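Long-range contacts in L-lysine 6-oxidase (Marinomonas mediterranea, PDB 3WEU), which oxidises the epsilon-amino group of free L-lysine with a cysteine tryptophylquinone cofactor, releasing ammonium and the hydrogen peroxide that makes it antibacterial: residues K470-K475 with E492-E497; P485-C490 with P498-K503; S225-V230 with S237-A242. All coordinates share one frame; numbering follows the deposited sequence.

Contact 1 of 3, residues K470-K475 with E492-E497; sequences KHYQDK and EETGCE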
loop_
_atom_site.group_PDB
_atom_site.type_symbol
_atom_site.label_atom_id
_atom_site.label_comp_id
_atom_site.label_asym_id
_atom_site.label_seq_id
_atom_site.Cartn_x
_atom_site.Cartn_y
_atom_site.Cartn_z
ATOM N N LYS A 470 -24.140 23.058 29.148
ATOM C CA LYS A 470 -23.410 23.538 30.322
ATOM C C LYS A 470 -21.991 23.789 29.997
ATOM O O LYS A 470 -21.314 22.951 29.407
ATOM C CB LYS A 470 -23.478 22.410 31.390
ATOM C CG LYS A 470 -22.891 22.826 32.756
ATOM C CD LYS A 470 -22.843 21.614 33.680
ATOM C CE LYS A 470 -24.139 21.335 34.418
ATOM N NZ LYS A 470 -24.348 19.865 34.624
ATOM N N HIS A 471 -21.479 24.946 30.388
ATOM C CA HIS A 471 -20.143 25.306 30.139
ATOM C C HIS A 471 -19.255 24.917 31.346
ATOM O O HIS A 471 -19.636 25.133 32.494
ATOM C CB HIS A 471 -20.041 26.829 30.018
ATOM C CG HIS A 471 -20.623 27.383 28.768
ATOM N ND1 HIS A 471 -20.042 28.435 28.089
ATOM C CD2 HIS A 471 -21.781 27.102 28.112
ATOM C CE1 HIS A 471 -20.779 28.754 27.040
ATOM N NE2 HIS A 471 -21.845 27.958 27.025
ATOM N N TYR A 472 -18.142 24.306 31.062
ATOM C CA TYR A 472 -17.086 24.082 32.038
ATOM C C TYR A 472 -16.147 25.302 32.000
ATOM O O TYR A 472 -15.554 25.582 30.992
ATOM C CB TYR A 472 -16.305 22.912 31.663
ATOM C CG TYR A 472 -15.182 22.503 32.612
ATOM C CD1 TYR A 472 -15.451 22.085 33.913
ATOM C CD2 TYR A 472 -13.875 22.485 32.164
ATOM C CE1 TYR A 472 -14.418 21.663 34.742
ATOM C CE2 TYR A 472 -12.838 22.071 32.971
ATOM C CZ TYR A 472 -13.128 21.659 34.244
ATOM O OH TYR A 472 -12.082 21.263 34.989
ATOM N N GLN A 473 -16.058 26.021 33.082
ATOM C CA GLN A 473 -15.123 27.190 33.173
ATOM C C GLN A 473 -15.354 28.292 32.171
ATOM O O GLN A 473 -16.379 28.400 31.499
ATOM C CB GLN A 473 -13.659 26.717 32.991
ATOM C CG GLN A 473 -13.195 25.479 33.741
ATOM C CD GLN A 473 -12.255 25.804 34.891
ATOM O OE1 GLN A 473 -12.260 26.901 35.412
ATOM N NE2 GLN A 473 -11.432 24.852 35.273
ATOM N N ASP A 474 -14.315 29.103 31.972
ATOM C CA ASP A 474 -14.497 30.395 31.345
ATOM C C ASP A 474 -13.197 30.866 30.714
ATOM O O ASP A 474 -12.147 30.173 30.750
ATOM C CB ASP A 474 -14.986 31.403 32.378
ATOM C CG ASP A 474 -13.914 31.704 33.442
ATOM O OD1 ASP A 474 -12.718 31.306 33.332
ATOM O OD2 ASP A 474 -14.291 32.349 34.419
ATOM N N LYS A 475 -13.296 32.006 30.007
ATOM C CA LYS A 475 -12.214 32.478 29.177
ATOM C C LYS A 475 -10.914 32.594 30.014
ATOM O O LYS A 475 -9.855 32.130 29.605
ATOM C CB LYS A 475 -12.568 33.852 28.540
ATOM C CG LYS A 475 -11.380 34.532 27.921
ATOM C CD LYS A 475 -11.781 35.793 27.144
ATOM C CE LYS A 475 -10.612 36.351 26.340
ATOM N NZ LYS A 475 -9.452 36.747 27.220
ATOM N N GLU A 492 -17.289 13.787 34.053
ATOM C CA GLU A 492 -17.224 14.819 35.146
ATOM C C GLU A 492 -18.474 15.512 35.445
ATOM O O GLU A 492 -18.627 15.959 36.563
ATOM C CB GLU A 492 -16.198 15.902 34.822
ATOM C CG GLU A 492 -14.870 15.335 34.409
ATOM C CD GLU A 492 -14.318 14.322 35.415
ATOM O OE1 GLU A 492 -14.582 14.429 36.617
ATOM O OE2 GLU A 492 -13.644 13.380 34.981
ATOM N N GLU A 493 -19.375 15.707 34.442
ATOM C CA GLU A 493 -20.698 16.265 34.695
ATOM C C GLU A 493 -20.698 17.745 34.958
ATOM O O GLU A 493 -21.729 18.319 35.214
ATOM C CB GLU A 493 -21.512 15.565 35.822
ATOM C CG GLU A 493 -21.517 14.042 35.678
ATOM C CD GLU A 493 -22.551 13.292 36.457
ATOM O OE1 GLU A 493 -23.296 13.862 37.228
ATOM O OE2 GLU A 493 -22.642 12.073 36.278
ATOM N N THR A 494 -19.564 18.382 34.849
ATOM C CA THR A 494 -19.469 19.816 35.238
ATOM C C THR A 494 -19.373 20.752 34.016
ATOM O O THR A 494 -19.023 21.938 34.147
ATOM C CB THR A 494 -18.207 20.010 36.097
ATOM O OG1 THR A 494 -17.094 19.353 35.469
ATOM C CG2 THR A 494 -18.466 19.426 37.504
ATOM N N GLY A 495 -19.653 20.209 32.819
ATOM C CA GLY A 495 -19.821 21.045 31.629
ATOM C C GLY A 495 -18.927 20.659 30.513
ATOM O O GLY A 495 -18.060 19.828 30.657
ATOM N N CYS A 496 -19.093 21.359 29.381
ATOM C CA CYS A 496 -18.293 21.075 28.214
ATOM C C CYS A 496 -17.235 22.115 28.002
ATOM O O CYS A 496 -17.448 23.275 28.269
ATOM C CB CYS A 496 -19.192 21.061 26.961
ATOM S SG CYS A 496 -20.487 19.820 27.115
ATOM N N GLU A 497 -16.175 21.694 27.358
ATOM C CA GLU A 497 -15.152 22.587 26.898
ATOM C C GLU A 497 -15.338 22.695 25.403
ATOM O O GLU A 497 -15.898 21.779 24.818
ATOM C CB GLU A 497 -13.804 21.951 27.079
ATOM C CG GLU A 497 -13.403 21.921 28.534
ATOM C CD GLU A 497 -11.961 21.501 28.788
ATOM O OE1 GLU A 497 -11.248 21.065 27.868
ATOM O OE2 GLU A 497 -11.564 21.626 29.969
HETATM O O HOH W 1 -16.361 25.879 28.497
#

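Contact 2 of 3, residues P485-C490 with P498-K503; sequences PERDEC and PGDLTK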
loop_
_atom_site.group_PDB
_atom_site.type_symbol
_atom_site.label_atom_id
_atom_site.label_comp_id
_atom_site.label_asym_id
_atom_site.label_seq_id
_atom_site.Cartn_x
_atom_site.Cartn_y
_atom_site.Cartn_z
ATOM N N PRO A 485 -7.172 17.728 27.382
ATOM C CA PRO A 485 -7.360 16.729 26.302
ATOM C C PRO A 485 -8.096 15.433 26.708
ATOM O O PRO A 485 -8.934 14.886 25.958
ATOM C CB PRO A 485 -5.909 16.445 25.836
ATOM C CG PRO A 485 -5.031 16.913 26.977
ATOM C CD PRO A 485 -5.747 18.131 27.502
ATOM N N GLU A 486 -7.882 14.986 27.933
ATOM C CA GLU A 486 -8.395 13.688 28.335
ATOM C C GLU A 486 -9.722 13.793 29.059
ATOM O O GLU A 486 -10.315 12.784 29.367
ATOM C CB GLU A 486 -7.334 12.903 29.159
ATOM C CG GLU A 486 -6.812 13.558 30.376
ATOM C CD GLU A 486 -5.693 14.552 30.022
ATOM O OE1 GLU A 486 -4.461 14.177 29.798
ATOM O OE2 GLU A 486 -6.091 15.720 29.959
ATOM N N ARG A 487 -10.235 14.997 29.294
ATOM C CA ARG A 487 -11.422 15.187 30.107
ATOM C C ARG A 487 -12.692 14.764 29.343
ATOM O O ARG A 487 -12.977 15.308 28.263
ATOM C CB ARG A 487 -11.586 16.645 30.531
ATOM C CG ARG A 487 -12.825 16.942 31.321
ATOM C CD ARG A 487 -12.892 18.372 31.818
ATOM N NE ARG A 487 -14.083 18.663 32.597
ATOM C CZ ARG A 487 -15.265 18.931 32.047
ATOM N NH1 ARG A 487 -15.359 18.919 30.703
ATOM N NH2 ARG A 487 -16.327 19.182 32.788
ATOM N N ASP A 488 -13.437 13.835 29.920
ATOM C CA ASP A 488 -14.766 13.492 29.427
ATOM C C ASP A 488 -15.824 14.272 30.185
ATOM O O ASP A 488 -16.118 14.039 31.341
ATOM C CB ASP A 488 -15.011 12.012 29.569
ATOM C CG ASP A 488 -16.307 11.563 28.874
ATOM O OD1 ASP A 488 -17.074 12.441 28.413
ATOM O OD2 ASP A 488 -16.534 10.358 28.777
ATOM N N GLU A 489 -16.426 15.247 29.503
ATOM C CA GLU A 489 -17.518 15.974 30.047
ATOM C C GLU A 489 -18.682 15.145 30.496
ATOM O O GLU A 489 -19.447 15.543 31.397
ATOM C CB GLU A 489 -17.987 16.978 29.006
ATOM C CG GLU A 489 -18.690 16.369 27.759
ATOM C CD GLU A 489 -17.782 15.615 26.786
ATOM O OE1 GLU A 489 -16.504 15.582 26.873
ATOM O OE2 GLU A 489 -18.378 15.051 25.819
ATOM N N CYS A 490 -18.894 13.986 29.849
ATOM C CA CYS A 490 -19.938 13.070 30.363
ATOM C C CYS A 490 -19.604 12.363 31.677
ATOM O O CYS A 490 -20.509 11.999 32.404
ATOM C CB CYS A 490 -20.250 12.001 29.339
ATOM S SG CYS A 490 -20.961 12.769 27.823
ATOM N N PRO A 498 -14.739 23.697 24.794
ATOM C CA PRO A 498 -14.587 23.790 23.351
ATOM C C PRO A 498 -13.965 22.506 22.754
ATOM O O PRO A 498 -12.982 21.941 23.253
ATOM C CB PRO A 498 -13.691 24.993 23.151
ATOM C CG PRO A 498 -13.947 25.853 24.310
ATOM C CD PRO A 498 -14.386 24.958 25.456
ATOM N N GLY A 499 -14.582 22.023 21.674
ATOM C CA GLY A 499 -14.178 20.795 21.058
ATOM C C GLY A 499 -14.932 19.576 21.569
ATOM O O GLY A 499 -14.896 18.521 20.902
ATOM N N ASP A 500 -15.702 19.707 22.628
ATOM C CA ASP A 500 -16.304 18.529 23.218
ATOM C C ASP A 500 -17.436 17.900 22.402
ATOM O O ASP A 500 -17.606 16.668 22.401
ATOM C CB ASP A 500 -16.718 18.775 24.664
ATOM C CG ASP A 500 -15.529 18.698 25.640
ATOM O OD1 ASP A 500 -14.415 18.356 25.212
ATOM O OD2 ASP A 500 -15.805 19.034 26.797
ATOM N N LEU A 501 -18.242 18.729 21.739
ATOM C CA LEU A 501 -19.395 18.200 21.003
ATOM C C LEU A 501 -19.026 17.484 19.712
ATOM O O LEU A 501 -19.802 16.642 19.248
ATOM C CB LEU A 501 -20.465 19.265 20.765
ATOM C CG LEU A 501 -21.457 19.423 21.906
ATOM C CD1 LEU A 501 -20.827 19.661 23.201
ATOM C CD2 LEU A 501 -22.461 20.515 21.613
ATOM N N THR A 502 -17.844 17.745 19.140
ATOM C CA THR A 502 -17.465 17.106 17.869
ATOM C C THR A 502 -16.296 16.138 17.981
ATOM O O THR A 502 -15.912 15.485 17.028
ATOM C CB THR A 502 -17.164 18.144 16.767
ATOM O OG1 THR A 502 -16.092 19.024 17.164
ATOM C CG2 THR A 502 -18.496 18.962 16.440
ATOM N N LYS A 503 -15.689 16.011 19.146
ATOM C CA LYS A 503 -14.417 15.305 19.174
ATOM C C LYS A 503 -14.521 13.832 18.901
ATOM O O LYS A 503 -13.535 13.212 18.450
ATOM C CB LYS A 503 -13.724 15.513 20.520
ATOM C CG LYS A 503 -14.449 14.924 21.682
ATOM C CD LYS A 503 -13.922 15.473 22.991
ATOM C CE LYS A 503 -14.768 15.008 24.183
ATOM N NZ LYS A 503 -14.130 15.353 25.511
HETATM O O HOH W 2 -13.782 18.198 28.479
HETATM O O HOH W 3 -20.042 16.097 24.016
#

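Contact 3 of 3, residues S225-V230 with S237-A242; sequences SVTCVV and SETSTA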
loop_
_atom_site.group_PDB
_atom_site.type_symbol
_atom_site.label_atom_id
_atom_site.label_comp_id
_atom_site.label_asym_id
_atom_site.label_seq_id
_atom_site.Cartn_x
_atom_site.Cartn_y
_atom_site.Cartn_z
ATOM N N SER A 225 -17.874 27.500 22.714
ATOM C CA SER A 225 -18.717 28.339 23.464
ATOM C C SER A 225 -18.944 29.663 22.794
ATOM O O SER A 225 -18.046 30.199 22.088
ATOM C CB SER A 225 -18.069 28.633 24.836
ATOM O OG SER A 225 -16.764 29.183 24.664
ATOM N N VAL A 226 -20.117 30.210 23.079
ATOM C CA VAL A 226 -20.508 31.529 22.625
ATOM C C VAL A 226 -20.794 32.308 23.885
ATOM O O VAL A 226 -21.618 31.889 24.659
ATOM C CB VAL A 226 -21.739 31.550 21.699
ATOM C CG1 VAL A 226 -22.177 32.972 21.324
ATOM C CG2 VAL A 226 -21.400 30.790 20.429
ATOM N N THR A 227 -20.157 33.482 24.015
ATOM C CA THR A 227 -20.464 34.405 25.124
ATOM C C THR A 227 -20.843 35.763 24.583
ATOM O O THR A 227 -20.199 36.260 23.700
ATOM C CB THR A 227 -19.242 34.544 26.097
ATOM O OG1 THR A 227 -18.874 33.249 26.527
ATOM C CG2 THR A 227 -19.627 35.377 27.366
ATOM N N CYS A 228 -21.917 36.307 25.097
ATOM C CA CYS A 228 -22.427 37.582 24.704
ATOM C C CYS A 228 -22.449 38.485 25.900
ATOM O O CYS A 228 -23.165 38.205 26.862
ATOM C CB CYS A 228 -23.863 37.495 24.233
ATOM S SG CYS A 228 -24.553 38.998 23.573
ATOM N N VAL A 229 -21.745 39.605 25.792
ATOM C CA VAL A 229 -21.784 40.674 26.849
ATOM C C VAL A 229 -22.427 41.899 26.232
ATOM O O VAL A 229 -21.934 42.452 25.240
ATOM C CB VAL A 229 -20.365 41.042 27.337
ATOM C CG1 VAL A 229 -20.408 42.164 28.393
ATOM C CG2 VAL A 229 -19.621 39.829 27.888
ATOM N N VAL A 230 -23.524 42.336 26.814
ATOM C CA VAL A 230 -24.205 43.511 26.409
ATOM C C VAL A 230 -23.885 44.587 27.456
ATOM O O VAL A 230 -24.127 44.376 28.664
ATOM C CB VAL A 230 -25.719 43.291 26.491
ATOM C CG1 VAL A 230 -26.493 44.602 26.234
ATOM C CG2 VAL A 230 -26.129 42.229 25.431
ATOM N N SER A 237 -23.347 45.786 32.718
ATOM C CA SER A 237 -23.500 44.803 31.675
ATOM C C SER A 237 -24.213 43.565 32.168
ATOM O O SER A 237 -24.307 43.294 33.387
ATOM C CB SER A 237 -22.153 44.458 31.129
ATOM O OG SER A 237 -21.399 43.781 32.076
ATOM N N GLU A 238 -24.715 42.823 31.189
ATOM C CA GLU A 238 -25.175 41.436 31.396
ATOM C C GLU A 238 -24.534 40.528 30.403
ATOM O O GLU A 238 -24.164 40.949 29.293
ATOM C CB GLU A 238 -26.700 41.361 31.322
ATOM C CG GLU A 238 -27.356 42.054 32.479
ATOM C CD GLU A 238 -28.862 42.022 32.358
ATOM O OE1 GLU A 238 -29.372 42.702 31.489
ATOM O OE2 GLU A 238 -29.500 41.322 33.155
ATOM N N THR A 239 -24.398 39.261 30.797
ATOM C CA THR A 239 -23.723 38.279 29.991
ATOM C C THR A 239 -24.646 37.065 29.831
ATOM O O THR A 239 -25.385 36.708 30.757
ATOM C CB THR A 239 -22.419 37.863 30.666
ATOM O OG1 THR A 239 -21.542 38.997 30.713
ATOM C CG2 THR A 239 -21.743 36.737 29.901
ATOM N N SER A 240 -24.617 36.442 28.659
ATOM C CA SER A 240 -25.398 35.211 28.474
ATOM C C SER A 240 -24.627 34.356 27.466
ATOM O O SER A 240 -23.681 34.845 26.810
ATOM C CB SER A 240 -26.812 35.590 28.060
ATOM O OG SER A 240 -27.546 34.467 27.631
ATOM N N THR A 241 -24.935 33.060 27.394
ATOM C CA THR A 241 -24.050 32.119 26.692
ATOM C C THR A 241 -24.876 31.129 25.828
ATOM O O THR A 241 -26.110 30.956 26.057
ATOM C CB THR A 241 -23.207 31.281 27.643
ATOM O OG1 THR A 241 -24.101 30.675 28.561
ATOM C CG2 THR A 241 -22.156 32.129 28.379
ATOM N N ALA A 242 -24.164 30.488 24.897
ATOM C CA ALA A 242 -24.692 29.477 24.012
ATOM C C ALA A 242 -23.529 28.652 23.572
ATOM O O ALA A 242 -22.412 28.782 24.125
ATOM C CB ALA A 242 -25.401 30.153 22.805
#

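Contact 1 of 3, residues K470-K475 with E492-E497
Y472 and G495 make the tight part of this contact. The CB of Y472 lies 3.6 Å from the carbonyl C of G495. G495 is buried and has an extended backbone with positive phi (125°). Its CA lies against the backbone of the other segment, 3.3 Å from K470 O and 3.9 Å from H471 C. The two segments thus come close at a residue with no side chain. A single backbone bridge joins H471 and C496. In it C496 N donates to K470 O at 2.7 Å, and Y472 N donates to C496 O at 3.1 Å. Water 1 donates to both Y472 O and C496 O.

With chi1 at -178°, the Y472 ring swings away from its own N and lies beside E497. E497 OE2 sits at the ring edge, 3.3 Å from Y472 CE2, with the carboxylate turned 32° from the ring. The stronger partner of E497 OE2 is the hydroxyl of T484, and K92 pairs with E497 OE1.

The exposed side lies at E493 and T494. The aliphatic chain of K470 runs over G495 and T494, with CD 3.6 Å from T494 C. It bends near its end, and NZ donates to E493 O at 3.1 Å.

R487 makes a cation-pi contact with Y472 and bonds to T494 OG1 and G495 O. H471 and C496 pack on strand 237-247, while E497 touches F478 of helix 475-481. Helix 489-492 leads into E493.

Contact 2 of 3, residues P485-C490 with P498-K503
K503 and E489 approach head-on from the two segments. K503 NZ meets OE1 of E489 at 2.7 Å in a salt bridge and uses the syn lone pair of that oxygen. The lysine chain is extended beyond CG, whereas E489 is bent at chi2 (-71°). This bend lets its carboxylate lie against that of D500.

The side chains of the two acids run antiparallel alongside one another, and their carboxylates stack with planes 23° apart. E489 OE1 comes within 3.5 Å of D500 OD2, a close approach of like charges. K503 NZ bridges the two acids. It also bonds D500 OD1 at 3.0 Å, arriving from above the plane of that carboxylate.

The R487 chain lies roughly perpendicular to that of D500, but the two flat groups are nearly coplanar, 11° apart. D500 OD2 lies at the guanidinium edge. The direct salt bridge to R487 NH1 is long, at 3.9 Å. Water 2 fills in: it accepts from R487 NH1 at 2.8 Å and donates to D500 OD2 and to R487 O. The strongest partner of R487 is T494, outside the two segments. Water 3 donates to E489 OE2 and D500 O.

D488 is the N-cap of helix 489-492, its OD1 accepting from C490 N. Further cations belong to the cluster: K92 pairs with D500 OD1, and R504 with E489 OE2 and D488 OD1. All the touching residues are buried. The surrounding lysines and arginines would therefore be expected to offset the repulsion between the stacked acids and to keep both carboxylates ionised.

Contact 3 of 3, residues S225-V230 with S237-A242
V226, C228 and V230 pair with A242, S240 and E238 in antiparallel register, the strand axes 4.7 Å apart at their closest and 159° between directions. Each of these three is a hydrogen-bonded pair with two N-H to O bonds. In the middle pair C228 N donates to S240 O at 2.9 Å, and S240 N donates to C228 O, also at 2.9 Å. The pairs on either side of it match. T227 with T241 and V229 with T239 are the non-hydrogen-bonded pairs between them. CA-H to O contacts add to the pairing, such as T239 CA to C228 O at 3.2 Å.

On the face of T227, V229, T239 and T241, methyl groups do most of the touching. T227 CG2 meets T239 CG2 at 3.6 Å, a diagonal contact between non-paired residues. With chi1 at -55° in T227 and -65° in T239, the hydroxyls sit beside the backbone N, and the methyls point the other way, toward each other. T239 OG1 lies 3.5 Å from V229 CG2. S237 CB packs 4.0 Å from V229 CG1.

The two strands form a beta hairpin, 223-232 with 237-247, in the mixed sheet of the N-terminal domain. Strand 80-91 pairs with the far edge of 223-232, and strand 4-13 runs parallel beside 237-247.

The opposite face, carrying V226, C228, V230, E238, S240 and A242, is largely buried. V226 CB meets A242 CB at 4.1 Å. C228 touches V5, I83 and W85. S240 OG bonds L3 O, and E238 OE1 bonds the hydroxyl of Y232.

In the fold
Contact 3 comes first along the chain, in the N-terminal part of the protein. Contacts 1 and 2 follow in the C-terminal domain, and their segments alternate along the chain. The centres of contacts 1 and 2 lie about 10 Å apart. R487 of contact 2 joins them. The centre of contact 3 is about 15 Å from that of contact 1 and about 21 Å from that of contact 2. H471 joins contacts 1 and 3, packing on S225 and T241 with a weak bond to A242 O. L501 and T502 also pack on strand 237-247. The C-terminal loops are thus held against the N-terminal sheet.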